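Local coordinates for sterol regulatory element-binding protein cleavage-activating protein (Schizosaccharomyces pombe, PDB 4YHC) that escorts the transcription factor precursor sre1 for processing when sterol or oxygen is low, through a WD40 domain that is probably cytoplasmic and recognises sre1, at residues V25-V38 with S47-L59. The protein carries 9 engineered substitutions. Numbering follows the deposited sequence.
Sequences VPVHHQLDILKIAV and SVGLDRSLVVWDL. Engineered in segment 47-59: Ser53 (natural residue Cys).
Val25 lays CG1 over the face of the Trp57 six-membered ring, 4.0 Å from its centroid. A chi1 of 161°, with CG1 anti to the backbone N, puts that methyl over the indole. Pro26 crosses the indole at about a right angle, with CD 3.3 Å from Trp57 CH2. Val27 meets Val55 through their CG1 methyls. The His29 ring is then gripped at both nitrogens. Its ND1 donates to OG of the engineered Ser53, in the turn before strand 54-58, over 2.8 Å and almost in the ring plane. Its NE2 shares a 2.8 Å hydrogen bond with Ser47 OG on strand 44-49. Val55 CG2 covers one face; together these limit the imidazole's rotation. The His29-Ser47 pair is reminiscent of the histidine-serine link in the WD-repeat bonding network. From His28 on, both segments fall in the predicted first WD repeat, a four-stranded antiparallel blade. Asp32 O accepts from Leu50 N in the type I turn of Gly49 to Arg52. At a classic beta bulge, Leu34 N and Lys35 N both donate to Val48 O, 2.8 Å and 3.2 Å away. Val48 N returns a bond to Lys35 O. Ile36 CG2 packs on Ser47 CB, and Val38 CG2 touches Leu59 CD2, where Val444 also packs.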
ATOM      1  N   VAL A  25     -18.187  -6.643  -1.036  1.00 24.00           N
ATOM      2  CA  VAL A  25     -18.027  -6.348  -2.460  1.00 26.47           C
ATOM      3  C   VAL A  25     -18.872  -7.412  -3.142  1.00 32.29           C
ATOM      4  O   VAL A  25     -18.830  -8.545  -2.726  1.00 27.46           O
ATOM      5  CB  VAL A  25     -16.570  -6.525  -2.885  1.00 29.81           C
ATOM      6  CG1 VAL A  25     -16.461  -6.693  -4.379  1.00 34.66           C
ATOM      7  CG2 VAL A  25     -15.716  -5.358  -2.383  1.00 19.47           C
ATOM      8  N   PRO A  26     -19.669  -7.044  -4.140  1.00 28.45           N
ATOM      9  CA  PRO A  26     -20.677  -7.965  -4.673  1.00 36.42           C
ATOM     10  C   PRO A  26     -20.156  -9.176  -5.434  1.00 43.53           C
ATOM     11  O   PRO A  26     -20.949 -10.068  -5.696  1.00 57.40           O
ATOM     12  CB  PRO A  26     -21.528  -7.097  -5.617  1.00 33.88           C
ATOM     13  CG  PRO A  26     -20.920  -5.772  -5.659  1.00 32.13           C
ATOM     14  CD  PRO A  26     -19.733  -5.714  -4.761  1.00 28.37           C
ATOM     15  N   VAL A  27     -18.871  -9.231  -5.752  1.00 35.44           N
ATOM     16  CA  VAL A  27     -18.281 -10.390  -6.442  1.00 46.52           C
ATOM     17  C   VAL A  27     -17.384 -11.177  -5.503  1.00 48.72           C
ATOM     18  O   VAL A  27     -16.884 -10.619  -4.529  1.00 56.36           O
ATOM     19  CB  VAL A  27     -17.556  -9.943  -7.743  1.00 51.40           C
ATOM     20  CG1 VAL A  27     -16.790 -11.093  -8.405  1.00 52.42           C
ATOM     21  CG2 VAL A  27     -18.598  -9.456  -8.719  1.00 49.90           C
ATOM     22  N   HIS A  28     -17.238 -12.480  -5.738  1.00 34.69           N
ATOM     23  CA  HIS A  28     -16.322 -13.284  -4.930  1.00 32.59           C
ATOM     24  C   HIS A  28     -15.686 -14.454  -5.673  1.00 30.04           C
ATOM     25  O   HIS A  28     -16.007 -14.728  -6.788  1.00 33.61           O
ATOM     26  CB  HIS A  28     -17.029 -13.786  -3.676  1.00 47.18           C
ATOM     27  CG  HIS A  28     -18.201 -14.652  -3.962  1.00 58.85           C
ATOM     28  ND1 HIS A  28     -18.078 -16.004  -4.229  1.00 71.54           N
ATOM     29  CD2 HIS A  28     -19.521 -14.364  -4.041  1.00 64.96           C
ATOM     30  CE1 HIS A  28     -19.273 -16.511  -4.472  1.00 75.19           C
ATOM     31  NE2 HIS A  28     -20.167 -15.538  -4.357  1.00 75.45           N
ATOM     32  N   HIS A  29     -14.756 -15.112  -5.015  1.00 27.81           N
ATOM     33  CA  HIS A  29     -13.957 -16.183  -5.589  1.00 27.51           C
ATOM     34  C   HIS A  29     -14.532 -17.500  -5.052  1.00 28.48           C
ATOM     35  O   HIS A  29     -15.273 -17.485  -4.069  1.00 29.18           O
ATOM     36  CB  HIS A  29     -12.532 -16.078  -5.102  1.00 20.71           C
ATOM     37  CG  HIS A  29     -11.793 -14.906  -5.643  1.00 24.05           C
ATOM     38  ND1 HIS A  29     -10.839 -15.020  -6.621  1.00 25.57           N
ATOM     39  CD2 HIS A  29     -11.844 -13.581  -5.320  1.00 25.54           C
ATOM     40  CE1 HIS A  29     -10.333 -13.830  -6.894  1.00 20.99           C
ATOM     41  NE2 HIS A  29     -10.901 -12.943  -6.090  1.00 23.78           N
ATOM     42  N   GLN A  30     -14.152 -18.606  -5.671  1.00 28.87           N
ATOM     43  CA  GLN A  30     -14.635 -19.925  -5.222  1.00 41.03           C
ATOM     44  C   GLN A  30     -13.776 -20.491  -4.159  1.00 40.38           C
ATOM     45  O   GLN A  30     -14.270 -21.281  -3.394  1.00 46.30           O
ATOM     46  CB  GLN A  30     -14.744 -20.929  -6.376  1.00 48.90           C
ATOM     47  CG  GLN A  30     -16.182 -21.284  -6.713  1.00 60.27           C
ATOM     48  CD  GLN A  30     -16.965 -20.088  -7.184  1.00 66.64           C
ATOM     49  OE1 GLN A  30     -16.564 -19.422  -8.126  1.00 76.49           O
ATOM     50  NE2 GLN A  30     -18.086 -19.811  -6.543  1.00 61.23           N
ATOM     51  N   LEU A  31     -12.493 -20.111  -4.112  1.00 29.57           N
ATOM     52  CA  LEU A  31     -11.608 -20.430  -2.986  1.00 30.40           C
ATOM     53  C   LEU A  31     -11.149 -19.158  -2.207  1.00 34.97           C
ATOM     54  O   LEU A  31     -11.385 -18.066  -2.643  1.00 30.68           O
ATOM     55  CB  LEU A  31     -10.378 -21.175  -3.518  1.00 34.16           C
ATOM     56  CG  LEU A  31     -10.445 -22.700  -3.737  1.00 47.61           C
ATOM     57  CD1 LEU A  31      -9.719 -23.481  -2.643  1.00 55.31           C
ATOM     58  CD2 LEU A  31     -11.860 -23.204  -3.826  1.00 45.77           C
ATOM     59  N   ASP A  32     -10.464 -19.323  -1.084  1.00 27.53           N
ATOM     60  CA  ASP A  32     -10.055 -18.182  -0.280  1.00 27.76           C
ATOM     61  C   ASP A  32      -9.175 -17.225  -1.078  1.00 28.69           C
ATOM     62  O   ASP A  32      -8.373 -17.648  -1.970  1.00 29.34           O
ATOM     63  CB  ASP A  32      -9.286 -18.628   0.957  1.00 29.31           C
ATOM     64  CG  ASP A  32     -10.220 -19.056   2.124  1.00 48.09           C
ATOM     65  OD1 ASP A  32     -11.478 -19.003   1.977  1.00 42.17           O
ATOM     66  OD2 ASP A  32      -9.674 -19.405   3.204  1.00 51.86           O
ATOM     67  N   ILE A  33      -9.317 -15.941  -0.763  1.00 21.37           N
ATOM     68  CA  ILE A  33      -8.454 -14.952  -1.362  1.00 19.48           C
ATOM     69  C   ILE A  33      -7.066 -15.019  -0.732  1.00 21.67           C
ATOM     70  O   ILE A  33      -6.891 -14.956   0.490  1.00 26.62           O
ATOM     71  CB  ILE A  33      -9.075 -13.558  -1.298  1.00 20.88           C
ATOM     72  CG1 ILE A  33     -10.319 -13.509  -2.199  1.00 22.01           C
ATOM     73  CG2 ILE A  33      -8.066 -12.539  -1.759  1.00 18.77           C
ATOM     74  CD1 ILE A  33     -11.261 -12.348  -1.983  1.00 18.33           C
ATOM     75  N   LEU A  34      -6.077 -15.049  -1.597  1.00 22.95           N
ATOM     76  CA  LEU A  34      -4.662 -15.026  -1.210  1.00 24.31           C
ATOM     77  C   LEU A  34      -4.093 -13.622  -1.183  1.00 27.44           C
ATOM     78  O   LEU A  34      -3.305 -13.278  -0.320  1.00 33.13           O
ATOM     79  CB  LEU A  34      -3.880 -15.755  -2.280  1.00 27.43           C
ATOM     80  CG  LEU A  34      -2.367 -15.832  -2.059  1.00 39.92           C
ATOM     81  CD1 LEU A  34      -2.111 -16.495  -0.712  1.00 46.77           C
ATOM     82  CD2 LEU A  34      -1.667 -16.614  -3.190  1.00 39.42           C
ATOM     83  N   LYS A  35      -4.426 -12.819  -2.184  1.00 23.91           N
ATOM     84  CA  LYS A  35      -3.699 -11.565  -2.381  1.00 25.21           C
ATOM     85  C   LYS A  35      -4.635 -10.500  -2.912  1.00 24.39           C
ATOM     86  O   LYS A  35      -5.405 -10.767  -3.795  1.00 19.62           O
ATOM     87  CB  LYS A  35      -2.584 -11.787  -3.414  1.00 30.36           C
ATOM     88  CG  LYS A  35      -1.297 -11.060  -3.124  1.00 41.51           C
ATOM     89  CD  LYS A  35      -1.167  -9.802  -3.933  1.00 52.05           C
ATOM     90  CE  LYS A  35       0.104  -9.066  -3.520  1.00 61.74           C
ATOM     91  NZ  LYS A  35       0.468  -8.083  -4.564  1.00 64.98           N
ATOM     92  N   ILE A  36      -4.490  -9.265  -2.403  1.00 20.87           N
ATOM     93  CA  ILE A  36      -5.248  -8.145  -2.931  1.00 17.18           C
ATOM     94  C   ILE A  36      -4.315  -6.969  -3.278  1.00 21.24           C
ATOM     95  O   ILE A  36      -3.203  -6.846  -2.733  1.00 20.76           O
ATOM     96  CB  ILE A  36      -6.329  -7.703  -1.961  1.00 18.90           C
ATOM     97  CG1 ILE A  36      -5.738  -7.348  -0.562  1.00 19.97           C
ATOM     98  CG2 ILE A  36      -7.425  -8.766  -1.858  1.00 16.73           C
ATOM     99  CD1 ILE A  36      -6.729  -6.686   0.331  1.00 20.41           C
ATOM    100  N   ALA A  37      -4.759  -6.103  -4.191  1.00 17.61           N
ATOM    101  CA  ALA A  37      -3.953  -4.979  -4.592  1.00 15.84           C
ATOM    102  C   ALA A  37      -4.837  -3.839  -5.068  1.00 15.89           C
ATOM    103  O   ALA A  37      -5.975  -4.038  -5.415  1.00 18.83           O
ATOM    104  CB  ALA A  37      -2.980  -5.405  -5.707  1.00 18.62           C
ATOM    105  N   VAL A  38      -4.293  -2.630  -5.054  1.00 16.09           N
ATOM    106  CA  VAL A  38      -5.027  -1.488  -5.512  1.00 15.81           C
ATOM    107  C   VAL A  38      -4.121  -0.566  -6.273  1.00 17.70           C
ATOM    108  O   VAL A  38      -2.929  -0.462  -5.994  1.00 19.79           O
ATOM    109  CB  VAL A  38      -5.702  -0.782  -4.314  1.00 15.75           C
ATOM    110  CG1 VAL A  38      -4.685  -0.061  -3.496  1.00 15.51           C
ATOM    111  CG2 VAL A  38      -6.751   0.182  -4.798  1.00 16.15           C
ATOM    112  N   SER A  47      -8.194  -8.826  -6.748  1.00 17.28           N
ATOM    113  CA  SER A  47      -8.068  -9.894  -5.803  1.00 20.39           C
ATOM    114  C   SER A  47      -7.695 -11.191  -6.560  1.00 24.54           C
ATOM    115  O   SER A  47      -8.172 -11.429  -7.672  1.00 20.88           O
ATOM    116  CB  SER A  47      -9.356 -10.098  -4.995  1.00 20.36           C
ATOM    117  OG  SER A  47     -10.512 -10.207  -5.796  1.00 23.26           O
ATOM    118  N   VAL A  48      -6.852 -11.992  -5.915  1.00 19.86           N
ATOM    119  CA  VAL A  48      -6.355 -13.241  -6.465  1.00 21.58           C
ATOM    120  C   VAL A  48      -6.609 -14.388  -5.498  1.00 18.07           C
ATOM    121  O   VAL A  48      -6.277 -14.292  -4.324  1.00 21.97           O
ATOM    122  CB  VAL A  48      -4.853 -13.174  -6.745  1.00 22.35           C
ATOM    123  CG1 VAL A  48      -4.409 -14.527  -7.294  1.00 19.72           C
ATOM    124  CG2 VAL A  48      -4.520 -12.064  -7.769  1.00 17.31           C
ATOM    125  N   GLY A  49      -7.291 -15.411  -5.970  1.00 20.81           N
ATOM    126  CA  GLY A  49      -7.703 -16.560  -5.125  1.00 19.88           C
ATOM    127  C   GLY A  49      -6.544 -17.500  -5.001  1.00 26.62           C
ATOM    128  O   GLY A  49      -5.591 -17.431  -5.805  1.00 25.34           O
ATOM    129  N   LEU A  50      -6.639 -18.411  -4.042  1.00 28.30           N
ATOM    130  CA  LEU A  50      -5.748 -19.536  -3.933  1.00 25.66           C
ATOM    131  C   LEU A  50      -5.668 -20.402  -5.176  1.00 32.41           C
ATOM    132  O   LEU A  50      -4.644 -21.038  -5.360  1.00 33.75           O
ATOM    133  CB  LEU A  50      -6.185 -20.464  -2.792  1.00 34.19           C
ATOM    134  CG  LEU A  50      -6.105 -19.971  -1.352  1.00 50.03           C
ATOM    135  CD1 LEU A  50      -6.777 -20.945  -0.393  1.00 53.67           C
ATOM    136  CD2 LEU A  50      -4.678 -19.715  -0.940  1.00 53.13           C
ATOM    137  N   ASP A  51      -6.747 -20.470  -5.948  1.00 25.66           N
ATOM    138  CA  ASP A  51      -6.812 -21.145  -7.266  1.00 29.16           C
ATOM    139  C   ASP A  51      -6.349 -20.328  -8.510  1.00 28.44           C
ATOM    140  O   ASP A  51      -6.658 -20.703  -9.645  1.00 30.79           O
ATOM    141  CB  ASP A  51      -8.251 -21.598  -7.511  1.00 30.39           C
ATOM    142  CG  ASP A  51      -9.263 -20.450  -7.511  1.00 35.65           C
ATOM    143  OD1 ASP A  51      -8.910 -19.270  -7.200  1.00 30.95           O
ATOM    144  OD2 ASP A  51     -10.448 -20.714  -7.826  1.00 30.38           O
ATOM    145  N   ARG A  52      -5.666 -19.196  -8.271  1.00 24.20           N
ATOM    146  CA  ARG A  52      -5.236 -18.222  -9.313  1.00 22.85           C
ATOM    147  C   ARG A  52      -6.363 -17.363  -9.934  1.00 24.74           C
ATOM    148  O   ARG A  52      -6.091 -16.541 -10.790  1.00 26.55           O
ATOM    149  CB  ARG A  52      -4.335 -18.890 -10.378  1.00 25.26           C
ATOM    150  CG  ARG A  52      -3.117 -19.506  -9.727  1.00 27.52           C
ATOM    151  CD  ARG A  52      -2.284 -20.433 -10.623  1.00 32.97           C
ATOM    152  NE  ARG A  52      -3.140 -21.449 -11.170  1.00 30.73           N
ATOM    153  CZ  ARG A  52      -3.351 -22.642 -10.642  1.00 36.66           C
ATOM    154  NH1 ARG A  52      -2.657 -23.051  -9.587  1.00 34.86           N
ATOM    155  NH2 ARG A  52      -4.223 -23.457 -11.240  1.00 29.99           N
ATOM    156  N   SER A  53      -7.610 -17.501  -9.482  1.00 19.45           N
ATOM    157  CA  SER A  53      -8.711 -16.731 -10.069  1.00 22.94           C
ATOM    158  C   SER A  53      -8.465 -15.230  -9.830  1.00 20.65           C
ATOM    159  O   SER A  53      -7.914 -14.833  -8.791  1.00 19.30           O
ATOM    160  CB  SER A  53     -10.074 -17.101  -9.465  1.00 24.79           C
ATOM    161  OG  SER A  53     -10.033 -17.265  -8.053  1.00 27.93           O
ATOM    162  N   LEU A  54      -8.911 -14.424 -10.760  1.00 22.31           N
ATOM    163  CA  LEU A  54      -8.693 -13.005 -10.690  1.00 30.45           C
ATOM    164  C   LEU A  54      -9.986 -12.238 -10.854  1.00 22.84           C
ATOM    165  O   LEU A  54     -10.724 -12.447 -11.797  1.00 24.61           O
ATOM    166  CB  LEU A  54      -7.777 -12.628 -11.814  1.00 22.83           C
ATOM    167  CG  LEU A  54      -6.994 -11.322 -11.991  1.00 30.74           C
ATOM    168  CD1 LEU A  54      -7.424 -10.488 -13.135  1.00 36.43           C
ATOM    169  CD2 LEU A  54      -6.642 -10.489 -10.788  1.00 17.70           C
ATOM    170  N   VAL A  55     -10.162 -11.249 -10.014  1.00 18.56           N
ATOM    171  CA  VAL A  55     -11.249 -10.299 -10.151  1.00 26.12           C
ATOM    172  C   VAL A  55     -10.638  -8.890 -10.106  1.00 21.48           C
ATOM    173  O   VAL A  55      -9.872  -8.531  -9.142  1.00 17.89           O
ATOM    174  CB  VAL A  55     -12.297 -10.458  -9.007  1.00 23.67           C
ATOM    175  CG1 VAL A  55     -13.378  -9.393  -9.135  1.00 24.04           C
ATOM    176  CG2 VAL A  55     -12.895 -11.889  -8.957  1.00 19.31           C
ATOM    177  N   VAL A  56     -10.914  -8.109 -11.136  1.00 20.51           N
ATOM    178  CA  VAL A  56     -10.571  -6.740 -11.086  1.00 20.97           C
ATOM    179  C   VAL A  56     -11.850  -5.858 -11.067  1.00 26.64           C
ATOM    180  O   VAL A  56     -12.816  -6.075 -11.824  1.00 21.89           O
ATOM    181  CB  VAL A  56      -9.359  -6.305 -11.957  1.00 29.70           C
ATOM    182  CG1 VAL A  56      -8.711  -7.424 -12.765  1.00 22.09           C
ATOM    183  CG2 VAL A  56      -9.435  -4.938 -12.576  1.00 27.28           C
ATOM    184  N   TRP A  57     -11.820  -4.915 -10.122  1.00 20.27           N
ATOM    185  CA  TRP A  57     -13.041  -4.239  -9.628  1.00 24.22           C
ATOM    186  C   TRP A  57     -12.780  -2.766  -9.640  1.00 21.63           C
ATOM    187  O   TRP A  57     -11.766  -2.334  -9.144  1.00 21.30           O
ATOM    188  CB  TRP A  57     -13.291  -4.770  -8.204  1.00 20.74           C
ATOM    189  CG  TRP A  57     -14.387  -4.083  -7.485  1.00 22.24           C
ATOM    190  CD1 TRP A  57     -14.273  -3.100  -6.516  1.00 22.82           C
ATOM    191  CD2 TRP A  57     -15.761  -4.337  -7.657  1.00 22.12           C
ATOM    192  NE1 TRP A  57     -15.527  -2.759  -6.077  1.00 25.45           N
ATOM    193  CE2 TRP A  57     -16.455  -3.496  -6.778  1.00 25.89           C
ATOM    194  CE3 TRP A  57     -16.484  -5.227  -8.463  1.00 25.85           C
ATOM    195  CZ2 TRP A  57     -17.834  -3.511  -6.688  1.00 28.81           C
ATOM    196  CZ3 TRP A  57     -17.870  -5.218  -8.394  1.00 26.42           C
ATOM    197  CH2 TRP A  57     -18.519  -4.375  -7.505  1.00 29.34           C
ATOM    198  N   ASP A  58     -13.712  -1.989 -10.210  1.00 25.61           N
ATOM    199  CA  ASP A  58     -13.669  -0.532 -10.188  1.00 23.00           C
ATOM    200  C   ASP A  58     -14.323  -0.021  -8.893  1.00 18.32           C
ATOM    201  O   ASP A  58     -15.506  -0.166  -8.658  1.00 19.37           O
ATOM    202  CB  ASP A  58     -14.377   0.091 -11.424  1.00 24.05           C
ATOM    203  CG  ASP A  58     -14.080   1.555 -11.530  1.00 38.00           C
ATOM    204  OD1 ASP A  58     -14.531   2.321 -10.636  1.00 32.27           O
ATOM    205  OD2 ASP A  58     -13.256   1.958 -12.401  1.00 43.84           O
ATOM    206  N   LEU A  59     -13.538   0.563  -8.040  1.00 18.62           N
ATOM    207  CA  LEU A  59     -13.974   0.867  -6.667  1.00 20.97           C
ATOM    208  C   LEU A  59     -15.084   1.956  -6.667  1.00 28.21           C
ATOM    209  O   LEU A  59     -16.043   1.854  -5.946  1.00 29.19           O
ATOM    210  CB  LEU A  59     -12.776   1.427  -5.931  1.00 19.67           C
ATOM    211  CG  LEU A  59     -11.925   0.614  -4.922  1.00 31.52           C
ATOM    212  CD1 LEU A  59     -12.312  -0.799  -4.736  1.00 33.53           C
ATOM    213  CD2 LEU A  59     -10.441   0.733  -5.144  1.00 21.08           C
TER